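CG14216 (Drosophila melanogaster, PDB 3P9Y) dephosphorylates phosphoserine in the C-terminal domain of RNA polymerase II and probably acts in RNA processing and transcription termination. Local coordinates at residues Arg38-Val46 / Pro99-Phe109; Ser132-Val143 / Val190-Tyr198. The protein carries 2 engineered substitutions. All blocks are in the same frame, centred on the assembly; numbering follows the deposited sequence.

Interaction 1 of 2, residues Arg38-Val46 / Pro99-Phe109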
loop_
_atom_site.group_PDB
_atom_site.type_symbol
_atom_site.label_atom_id
_atom_site.label_comp_id
_atom_site.label_asym_id
_atom_site.label_seq_id
_atom_site.Cartn_x
_atom_site.Cartn_y
_atom_site.Cartn_z
ATOM N N ARG A 38 -4.882 -5.096 3.905
ATOM C CA ARG A 38 -5.578 -4.801 2.655
ATOM C C ARG A 38 -4.825 -3.674 1.967
ATOM O O ARG A 38 -4.089 -2.943 2.617
ATOM C CB ARG A 38 -7.030 -4.383 2.917
ATOM C CG ARG A 38 -7.888 -5.478 3.524
ATOM C CD ARG A 38 -9.349 -5.066 3.610
ATOM N NE ARG A 38 -10.217 -6.183 3.975
ATOM C CZ ARG A 38 -10.423 -6.602 5.221
ATOM N NH1 ARG A 38 -9.821 -5.999 6.243
ATOM N NH2 ARG A 38 -11.235 -7.627 5.447
ATOM N N SER A 39 -4.992 -3.534 0.656
ATOM C CA SER A 39 -4.251 -2.520 -0.090
ATOM C C SER A 39 -5.155 -1.720 -1.014
ATOM O O SER A 39 -6.175 -2.221 -1.485
ATOM C CB SER A 39 -3.129 -3.165 -0.908
ATOM O OG SER A 39 -3.642 -4.138 -1.800
ATOM N N TYR A 40 -4.757 -0.479 -1.281
ATOM C CA TYR A 40 -5.531 0.422 -2.126
ATOM C C TYR A 40 -4.626 1.419 -2.849
ATOM O O TYR A 40 -3.454 1.572 -2.507
ATOM C CB TYR A 40 -6.546 1.191 -1.274
ATOM C CG TYR A 40 -7.423 0.305 -0.429
ATOM C CD1 TYR A 40 -8.601 -0.223 -0.936
ATOM C CD2 TYR A 40 -7.069 -0.013 0.873
ATOM C CE1 TYR A 40 -9.404 -1.043 -0.169
ATOM C CE2 TYR A 40 -7.864 -0.830 1.649
ATOM C CZ TYR A 40 -9.032 -1.342 1.123
ATOM O OH TYR A 40 -9.828 -2.159 1.891
ATOM N N GLY A 41 -5.182 2.090 -3.853
ATOM C CA GLY A 41 -4.524 3.201 -4.514
ATOM C C GLY A 41 -5.396 4.428 -4.323
ATOM O O GLY A 41 -6.555 4.296 -3.957
ATOM N N THR A 42 -4.853 5.616 -4.564
ATOM C CA THR A 42 -5.603 6.852 -4.351
ATOM C C THR A 42 -5.857 7.614 -5.653
ATOM O O THR A 42 -6.638 8.562 -5.679
ATOM C CB THR A 42 -4.878 7.790 -3.367
ATOM O OG1 THR A 42 -3.525 7.986 -3.796
ATOM C CG2 THR A 42 -4.885 7.209 -1.965
ATOM N N GLY A 43 -5.192 7.206 -6.728
ATOM C CA GLY A 43 -5.370 7.849 -8.017
ATOM C C GLY A 43 -6.797 7.745 -8.531
ATOM O O GLY A 43 -7.601 6.962 -8.030
ATOM N N GLU A 44 -7.115 8.549 -9.537
ATOM C CA GLU A 44 -8.420 8.478 -10.175
ATOM C C GLU A 44 -8.492 7.213 -11.020
ATOM O O GLU A 44 -9.555 6.616 -11.171
ATOM C CB GLU A 44 -8.657 9.717 -11.044
ATOM C CG GLU A 44 -8.835 10.998 -10.242
ATOM C CD GLU A 44 -8.966 12.231 -11.122
ATOM O OE1 GLU A 44 -8.569 12.171 -12.308
ATOM O OE2 GLU A 44 -9.462 13.264 -10.621
ATOM N N ARG A 45 -7.348 6.805 -11.555
ATOM C CA ARG A 45 -7.275 5.621 -12.399
ATOM C C ARG A 45 -5.971 4.860 -12.182
ATOM O O ARG A 45 -4.987 5.411 -11.684
ATOM C CB ARG A 45 -7.393 6.021 -13.873
ATOM C CG ARG A 45 -8.701 6.711 -14.222
ATOM C CD ARG A 45 -8.670 7.280 -15.629
ATOM N NE ARG A 45 -9.905 7.988 -15.956
ATOM C CZ ARG A 45 -10.124 8.622 -17.106
ATOM N NH1 ARG A 45 -9.189 8.641 -18.048
ATOM N NH2 ARG A 45 -11.280 9.237 -17.314
ATOM N N VAL A 46 -5.977 3.588 -12.563
ATOM C CA VAL A 46 -4.779 2.759 -12.527
ATOM C C VAL A 46 -3.879 3.104 -13.708
ATOM O O VAL A 46 -4.330 3.129 -14.847
ATOM C CB VAL A 46 -5.143 1.266 -12.586
ATOM C CG1 VAL A 46 -3.889 0.407 -12.551
ATOM C CG2 VAL A 46 -6.081 0.911 -11.444
ATOM N N PRO A 99 -7.387 -4.080 -8.634
ATOM C CA PRO A 99 -7.031 -2.843 -7.930
ATOM C C PRO A 99 -8.258 -2.173 -7.302
ATOM O O PRO A 99 -9.317 -2.132 -7.938
ATOM C CB PRO A 99 -6.462 -1.940 -9.028
ATOM C CG PRO A 99 -6.469 -2.719 -10.291
ATOM C CD PRO A 99 -6.884 -4.119 -10.016
ATOM N N GLU A 100 -8.114 -1.656 -6.083
ATOM C CA GLU A 100 -9.199 -0.989 -5.372
ATOM C C GLU A 100 -8.788 0.426 -4.998
ATOM O O GLU A 100 -7.619 0.682 -4.717
ATOM C CB GLU A 100 -9.533 -1.749 -4.098
ATOM C CG GLU A 100 -9.697 -3.239 -4.281
ATOM C CD GLU A 100 -9.895 -3.943 -2.960
ATOM O OE1 GLU A 100 -10.972 -3.771 -2.354
ATOM O OE2 GLU A 100 -8.973 -4.658 -2.517
ATOM N N ARG A 101 -9.757 1.336 -4.988
ATOM C CA ARG A 101 -9.505 2.733 -4.655
ATOM C C ARG A 101 -9.839 2.949 -3.182
ATOM O O ARG A 101 -10.892 2.521 -2.709
ATOM C CB ARG A 101 -10.344 3.659 -5.547
ATOM C CG ARG A 101 -9.633 4.957 -5.939
ATOM C CD ARG A 101 -10.448 5.807 -6.917
ATOM N NE ARG A 101 -11.248 6.824 -6.234
ATOM C CZ ARG A 101 -10.957 8.125 -6.193
ATOM N NH1 ARG A 101 -9.884 8.606 -6.804
ATOM N NH2 ARG A 101 -11.753 8.956 -5.539
ATOM N N PHE A 102 -8.940 3.604 -2.457
ATOM C CA PHE A 102 -9.116 3.790 -1.024
ATOM C C PHE A 102 -10.352 4.625 -0.724
ATOM O O PHE A 102 -11.068 4.359 0.238
ATOM C CB PHE A 102 -7.891 4.465 -0.401
ATOM C CG PHE A 102 -8.067 4.795 1.057
ATOM C CD1 PHE A 102 -8.034 3.796 2.016
ATOM C CD2 PHE A 102 -8.284 6.100 1.466
ATOM C CE1 PHE A 102 -8.210 4.092 3.357
ATOM C CE2 PHE A 102 -8.458 6.404 2.809
ATOM C CZ PHE A 102 -8.421 5.399 3.753
ATOM N N GLN A 103 -10.597 5.634 -1.553
ATOM C CA GLN A 103 -11.670 6.591 -1.305
ATOM C C GLN A 103 -13.046 5.939 -1.440
ATOM O O GLN A 103 -14.054 6.523 -1.045
ATOM C CB GLN A 103 -11.560 7.780 -2.265
ATOM C CG GLN A 103 -10.331 8.669 -2.055
ATOM C CD GLN A 103 -9.156 8.289 -2.948
ATOM O OE1 GLN A 103 -8.916 7.111 -3.217
ATOM N NE2 GLN A 103 -8.414 9.291 -3.405
ATOM N N ASP A 104 -13.085 4.727 -1.989
ATOM C CA ASP A 104 -14.351 4.027 -2.205
ATOM C C ASP A 104 -14.552 2.837 -1.272
ATOM O O ASP A 104 -15.577 2.161 -1.343
ATOM C CB ASP A 104 -14.451 3.556 -3.659
ATOM C CG ASP A 104 -14.485 4.708 -4.643
ATOM O OD1 ASP A 104 -15.252 5.665 -4.408
ATOM O OD2 ASP A 104 -13.742 4.667 -5.648
ATOM N N THR A 105 -13.591 2.574 -0.393
ATOM C CA THR A 105 -13.707 1.430 0.505
ATOM C C THR A 105 -14.490 1.777 1.765
ATOM O O THR A 105 -14.463 2.911 2.234
ATOM C CB THR A 105 -12.328 0.874 0.919
ATOM O OG1 THR A 105 -12.497 -0.400 1.553
ATOM C CG2 THR A 105 -11.621 1.820 1.876
ATOM N N LYS A 106 -15.178 0.779 2.308
ATOM C CA LYS A 106 -15.927 0.929 3.549
ATOM C C LYS A 106 -15.221 0.215 4.703
ATOM O O LYS A 106 -15.674 0.266 5.845
ATOM C CB LYS A 106 -17.342 0.372 3.374
ATOM C CG LYS A 106 -18.159 1.093 2.306
ATOM C CD LYS A 106 -18.475 2.527 2.725
ATOM C CE LYS A 106 -18.158 3.524 1.616
ATOM N NZ LYS A 106 -18.996 3.319 0.397
ATOM N N GLU A 107 -14.111 -0.451 4.403
ATOM C CA GLU A 107 -13.329 -1.120 5.437
ATOM C C GLU A 107 -12.709 -0.086 6.370
ATOM O O GLU A 107 -12.416 1.037 5.958
ATOM C CB GLU A 107 -12.221 -1.972 4.808
ATOM C CG GLU A 107 -12.713 -3.003 3.804
ATOM C CD GLU A 107 -13.530 -4.109 4.447
ATOM O OE1 GLU A 107 -13.429 -4.298 5.678
ATOM O OE2 GLU A 107 -14.273 -4.797 3.716
ATOM N N GLN A 108 -12.501 -0.474 7.623
ATOM C CA GLN A 108 -11.836 0.386 8.594
ATOM C C GLN A 108 -10.546 -0.261 9.087
ATOM O O GLN A 108 -10.403 -1.482 9.058
ATOM C CB GLN A 108 -12.765 0.668 9.770
ATOM C CG GLN A 108 -14.053 1.353 9.363
ATOM C CD GLN A 108 -14.844 1.834 10.554
ATOM O OE1 GLN A 108 -14.598 1.414 11.684
ATOM N NE2 GLN A 108 -15.801 2.722 10.311
ATOM N N PHE A 109 -9.610 0.561 9.547
ATOM C CA PHE A 109 -8.285 0.071 9.907
ATOM C C PHE A 109 -7.756 0.726 11.172
ATOM O O PHE A 109 -8.183 1.813 11.548
ATOM C CB PHE A 109 -7.313 0.326 8.755
ATOM C CG PHE A 109 -7.795 -0.203 7.435
ATOM C CD1 PHE A 109 -7.590 -1.528 7.091
ATOM C CD2 PHE A 109 -8.462 0.622 6.544
ATOM C CE1 PHE A 109 -8.043 -2.022 5.876
ATOM C CE2 PHE A 109 -8.913 0.135 5.328
ATOM C CZ PHE A 109 -8.703 -1.189 4.995
HETATM O O HOH W 1 -6.965 -5.541 -0.394
HETATM O O HOH W 2 -11.353 -3.958 0.193
#
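Tyr40 lays its ring among side chains of 99-109: Thr105 CG2 sits over one face near the rim, Phe102 turns an edge toward a face in an offset edge-to-face pair with centroids 6.0 Å apart, and Phe109 meets it rim to rim. With CG anti to the carbonyl carbon (chi1 -53°), the ring projects from the strand into this aromatic cluster. Its OH lies in the plane of the Phe109 ring, at the edge, receives a hydrogen bond from Thr105 OG1 at 3.2 Å, and shares a water with Glu100 OE1. That same Thr105 OG1 accepts from Glu107 N, forming an ST turn. An alanine here, in place of Tyr40, would probably leave Thr105 OG1 without this acceptor and open a gap between Phe102 and Phe109. Farther along, the Arg38 guanidinium and the Glu107 carboxylate are stacked with planes 5° apart; Glu107 OE1 lies over the guanidinium centre, 3.8 Å from Arg38 CZ, in a long salt bridge, an attraction of charges only, with no N-H aimed at it. Strand 36-41 is an outermost strand of the central sheet in this LMW PTP-like fold, and the loop before strand 111-114 bridges its end at Gly41 and Arg101: Gly41 N bonds Glu100 O at 2.9 Å, and Phe102 N returns to Gly41 O. Beyond the bridge, side chains take over. Gln103 NE2 reaches a lone pair of Thr42 O at 3.0 Å, in the carbonyl plane. Arg101, bent at chi3 (95°), brings NH1 to 3.1 Å from Gly43 O, which lies near the guanidinium plane, although the donor stands above the carbonyl plane. Gln103 CD covers one face of that guanidinium, and Asp104 OD2 meets its edge in a weak bond from NE. Glu100 OE2 is held by Lys96, which also bonds Ser39 OG.

Interaction 2 of 2, residues Ser132-Val143 / Val190-Tyr198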
loop_
_atom_site.group_PDB
_atom_site.type_symbol
_atom_site.label_atom_id
_atom_site.label_comp_id
_atom_site.label_asym_id
_atom_site.label_seq_id
_atom_site.Cartn_x
_atom_site.Cartn_y
_atom_site.Cartn_z
ATOM N N SER A 132 -16.921 11.635 11.650
ATOM C CA SER A 132 -16.611 10.516 12.527
ATOM C C SER A 132 -17.782 10.264 13.468
ATOM O O SER A 132 -18.346 11.199 14.033
ATOM C CB SER A 132 -15.325 10.780 13.314
ATOM O OG SER A 132 -15.519 11.743 14.332
ATOM N N VAL A 133 -18.149 8.997 13.627
ATOM C CA VAL A 133 -19.343 8.637 14.375
ATOM C C VAL A 133 -19.097 7.460 15.315
ATOM O O VAL A 133 -20.043 6.855 15.818
ATOM C CB VAL A 133 -20.491 8.274 13.420
ATOM C CG1 VAL A 133 -20.803 9.447 12.507
ATOM C CG2 VAL A 133 -20.130 7.047 12.602
ATOM N N ASP A 134 -17.829 7.139 15.545
ATOM C CA ASP A 134 -17.453 6.056 16.449
ATOM C C ASP A 134 -16.321 6.479 17.377
ATOM O O ASP A 134 -16.106 5.869 18.423
ATOM C CB ASP A 134 -17.003 4.827 15.652
ATOM C CG ASP A 134 -18.121 4.220 14.828
ATOM O OD1 ASP A 134 -19.251 4.102 15.350
ATOM O OD2 ASP A 134 -17.863 3.852 13.659
ATOM N N ASN A 135 -15.593 7.523 16.990
ATOM C CA ASN A 135 -14.409 7.948 17.726
ATOM C C ASN A 135 -13.365 6.835 17.825
ATOM O O ASN A 135 -12.560 6.804 18.759
ATOM C CB ASN A 135 -14.790 8.454 19.120
ATOM C CG ASN A 135 -15.413 9.836 19.083
ATOM O OD1 ASN A 135 -15.123 10.635 18.188
ATOM N ND2 ASN A 135 -16.270 10.129 20.055
ATOM N N ARG A 136 -13.381 5.923 16.856
ATOM C CA ARG A 136 -12.354 4.891 16.759
ATOM C C ARG A 136 -11.106 5.479 16.107
ATOM O O ARG A 136 -11.135 5.852 14.936
ATOM C CB ARG A 136 -12.852 3.703 15.933
ATOM C CG ARG A 136 -11.768 2.681 15.615
ATOM C CD ARG A 136 -12.245 1.647 14.602
ATOM N NE ARG A 136 -11.187 0.705 14.240
ATOM C CZ ARG A 136 -11.367 -0.363 13.466
ATOM N NH1 ARG A 136 -12.566 -0.628 12.965
ATOM N NH2 ARG A 136 -10.346 -1.169 13.191
ATOM N N PRO A 137 -10.006 5.569 16.865
ATOM C CA PRO A 137 -8.786 6.160 16.308
ATOM C C PRO A 137 -8.155 5.276 15.234
ATOM O O PRO A 137 -8.174 4.048 15.344
ATOM C CB PRO A 137 -7.847 6.261 17.519
ATOM C CG PRO A 137 -8.683 5.957 18.723
ATOM C CD PRO A 137 -9.813 5.107 18.248
ATOM N N VAL A 138 -7.618 5.912 14.201
ATOM C CA VAL A 138 -6.832 5.233 13.180
ATOM C C VAL A 138 -5.567 6.046 12.938
ATOM O O VAL A 138 -5.620 7.272 12.836
ATOM C CB VAL A 138 -7.610 5.085 11.861
ATOM C CG1 VAL A 138 -8.088 6.439 11.361
ATOM C CG2 VAL A 138 -6.748 4.391 10.814
ATOM N N HIS A 139 -4.427 5.367 12.864
ATOM C CA HIS A 139 -3.156 6.050 12.666
ATOM C C HIS A 139 -2.712 5.971 11.213
ATOM O O HIS A 139 -2.484 4.890 10.694
ATOM C CB HIS A 139 -2.084 5.435 13.559
ATOM C CG HIS A 139 -2.396 5.522 15.019
ATOM N ND1 HIS A 139 -2.287 6.694 15.735
ATOM C CD2 HIS A 139 -2.814 4.582 15.896
ATOM C CE1 HIS A 139 -2.628 6.473 16.992
ATOM N NE2 HIS A 139 -2.949 5.199 17.116
ATOM N N VAL A 140 -2.593 7.119 10.560
ATOM C CA VAL A 140 -2.070 7.165 9.203
ATOM C C VAL A 140 -0.574 7.470 9.267
ATOM O O VAL A 140 -0.150 8.440 9.899
ATOM C CB VAL A 140 -2.820 8.210 8.345
ATOM C CG1 VAL A 140 -2.389 8.126 6.896
ATOM C CG2 VAL A 140 -4.324 7.988 8.457
ATOM N N LEU A 141 0.225 6.616 8.631
ATOM C CA LEU A 141 1.675 6.730 8.668
ATOM C C LEU A 141 2.225 6.726 7.253
ATOM O O LEU A 141 1.891 5.846 6.460
ATOM C CB LEU A 141 2.268 5.546 9.432
ATOM C CG LEU A 141 1.750 5.335 10.854
ATOM C CD1 LEU A 141 2.163 3.963 11.375
ATOM C CD2 LEU A 141 2.258 6.443 11.771
ATOM N N ASN A 142 3.063 7.703 6.923
ATOM C CA ASN A 142 3.682 7.735 5.606
ATOM C C ASN A 142 5.126 7.301 5.674
ATOM O O ASN A 142 5.905 7.824 6.467
ATOM C CB ASN A 142 3.622 9.127 4.983
ATOM C CG ASN A 142 4.159 9.140 3.562
ATOM O OD1 ASN A 142 3.492 8.694 2.626
ATOM N ND2 ASN A 142 5.376 9.637 3.397
ATOM N N VAL A 143 5.470 6.338 4.829
ATOM C CA VAL A 143 6.835 5.873 4.685
ATOM C C VAL A 143 7.172 5.914 3.198
ATOM O O VAL A 143 6.632 5.140 2.415
ATOM C CB VAL A 143 6.998 4.437 5.200
ATOM C CG1 VAL A 143 8.434 3.974 5.019
ATOM C CG2 VAL A 143 6.585 4.341 6.668
ATOM N N VAL A 190 12.053 9.635 7.764
ATOM C CA VAL A 190 10.981 10.431 8.322
ATOM C C VAL A 190 9.654 9.707 8.115
ATOM O O VAL A 190 9.374 9.179 7.041
ATOM C CB VAL A 190 10.920 11.826 7.680
ATOM C CG1 VAL A 190 9.667 12.555 8.110
ATOM C CG2 VAL A 190 12.163 12.622 8.053
ATOM N N ILE A 191 8.853 9.681 9.167
ATOM C CA ILE A 191 7.509 9.147 9.094
ATOM C C ILE A 191 6.529 10.288 9.325
ATOM O O ILE A 191 6.654 11.023 10.307
ATOM C CB ILE A 191 7.286 8.075 10.174
ATOM C CG1 ILE A 191 8.250 6.902 9.968
ATOM C CG2 ILE A 191 5.836 7.585 10.152
ATOM C CD1 ILE A 191 8.139 5.840 11.035
ATOM N N LEU A 192 5.570 10.456 8.420
ATOM C CA LEU A 192 4.499 11.421 8.638
ATOM C C LEU A 192 3.393 10.698 9.396
ATOM O O LEU A 192 3.064 9.556 9.076
ATOM C CB LEU A 192 3.960 11.967 7.310
ATOM C CG LEU A 192 5.005 12.439 6.294
ATOM C CD1 LEU A 192 4.323 12.925 5.024
ATOM C CD2 LEU A 192 5.892 13.538 6.880
ATOM N N HIS A 193 2.820 11.355 10.396
ATOM C CA HIS A 193 1.816 10.714 11.233
ATOM C C HIS A 193 0.622 11.620 11.504
ATOM O O HIS A 193 0.783 12.787 11.861
ATOM C CB HIS A 193 2.430 10.286 12.561
ATOM C CG HIS A 193 1.442 9.677 13.508
ATOM N ND1 HIS A 193 1.473 9.902 14.868
ATOM C CD2 HIS A 193 0.395 8.850 13.287
ATOM C CE1 HIS A 193 0.489 9.235 15.443
ATOM N NE2 HIS A 193 -0.181 8.591 14.506
ATOM N N SER A 194 -0.573 11.070 11.313
ATOM C CA SER A 194 -1.805 11.744 11.698
ATOM C C SER A 194 -2.703 10.746 12.405
ATOM O O SER A 194 -2.716 9.563 12.062
ATOM C CB SER A 194 -2.531 12.296 10.470
ATOM O OG SER A 194 -1.774 13.314 9.846
ATOM N N VAL A 195 -3.443 11.224 13.400
ATOM C CA VAL A 195 -4.481 10.419 14.026
ATOM C C VAL A 195 -5.839 10.916 13.559
ATOM O O VAL A 195 -6.199 12.069 13.793
ATOM C CB VAL A 195 -4.430 10.505 15.558
ATOM C CG1 VAL A 195 -5.417 9.526 16.167
ATOM C CG2 VAL A 195 -3.020 10.230 16.063
ATOM N N LEU A 196 -6.588 10.046 12.894
ATOM C CA LEU A 196 -7.935 10.377 12.454
ATOM C C LEU A 196 -8.925 9.461 13.155
ATOM O O LEU A 196 -8.532 8.598 13.935
ATOM C CB LEU A 196 -8.036 10.244 10.940
ATOM C CG LEU A 196 -7.067 11.180 10.217
ATOM C CD1 LEU A 196 -6.799 10.715 8.799
ATOM C CD2 LEU A 196 -7.603 12.604 10.231
ATOM N N PHE A 197 -10.210 9.653 12.890
ATOM C CA PHE A 197 -11.241 8.902 13.590
ATOM C C PHE A 197 -12.354 8.479 12.644
ATOM O O PHE A 197 -12.772 9.246 11.781
ATOM C CB PHE A 197 -11.824 9.738 14.733
ATOM C CG PHE A 197 -10.821 10.099 15.795
ATOM C CD1 PHE A 197 -10.645 9.289 16.904
ATOM C CD2 PHE A 197 -10.054 11.245 15.682
ATOM C CE1 PHE A 197 -9.722 9.616 17.880
ATOM C CE2 PHE A 197 -9.132 11.578 16.653
ATOM C CZ PHE A 197 -8.964 10.761 17.754
ATOM N N TYR A 198 -12.825 7.249 12.812
ATOM C CA TYR A 198 -13.992 6.777 12.085
ATOM C C TYR A 198 -15.248 7.172 12.841
ATOM O O TYR A 198 -16.347 7.109 12.295
ATOM C CB TYR A 198 -13.957 5.261 11.923
ATOM C CG TYR A 198 -12.877 4.763 10.996
ATOM C CD1 TYR A 198 -13.014 4.870 9.621
ATOM C CD2 TYR A 198 -11.727 4.174 11.496
ATOM C CE1 TYR A 198 -12.030 4.408 8.767
ATOM C CE2 TYR A 198 -10.739 3.706 10.651
ATOM C CZ TYR A 198 -10.895 3.827 9.289
ATOM O OH TYR A 198 -9.911 3.360 8.448
ATOM O OXT TYR A 198 -15.184 7.545 14.014
HETATM O O HOH W 3 7.691 10.365 5.221
#
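Val138 and Leu196 face each other as a hydrogen-bonded pair, Val138 N to Leu196 O at 2.8 Å with the return bond from Leu196 N, and the antiparallel pattern repeats at Val140 with Ser194 and at Asn142 with Leu192. The pairs between them, Pro137 with Phe197, His139 with Val195 and Leu141 with His193, are non-hydrogen-bonded and put their side chains on the other face. There His139 ND1 and His193 NE2 share a hydrogen bond of 3.1 Å, made at the ring edges with the planes 40° apart. His193 can reach back to His139 because its CG stands anti to the backbone N (chi1 177°); Leu141 CD2 packs against His193 CD2 at 3.4 Å. The second nitrogen of His139, NE2, is fixed by Asp173. Nearer the chain end, the Phe197 ring lies against Pro137, where Phe197 CE1 is 3.9 Å from Pro137 CB. On the face of Val138, Leu196 CD1 meets Val140 CG2 at 3.7 Å, while Tyr198 CE2 rests on Val138 CB at 3.6 Å. At the terminus, the turn before strand 137-142 wraps the carboxylate of Tyr198: Val133 N donates to Tyr198 O at 2.9 Å, and Asp134 N to Tyr198 OXT at 3.1 Å, with a weaker bond from Asn135 N. These backbone donors would probably offset part of the negative charge, against which the nearby Asp134 carboxylate, a like charge, would work. The connection between the two strands is mostly helical, and 192-197 runs antiparallel to 137-142 as an outermost strand of the mixed sheet. Strand 111-114 flanks 137-142 on its other edge; helix 117-128 covers the Val138, Asn142, Leu192 and Leu196 side through Met127 and Tyr120, and helices 149-167 and 172-187 cover the Leu141 side.

Interactions 1 and 2 belong to the two outer margins of the same five-stranded sheet, their centres about 16 Å apart. Both are partly buried; interaction 1 lies closer to the middle of the chain, about 9 Å from its centre against about 15 Å, and fewer of its touching residues are exposed. In 38-46 / 99-109 a loop pairs with an edge strand through one backbone bridge, so aromatic and polar side chains do much of the joining; in 132-143 / 190-198 regular backbone pairing dominates. Segment 99-109 connects them: Phe109 N probably hydrogen-bonds Tyr198 OH, and Gln108 lies beside Arg136 and Tyr198. Helix 117-128 packs on both contacts.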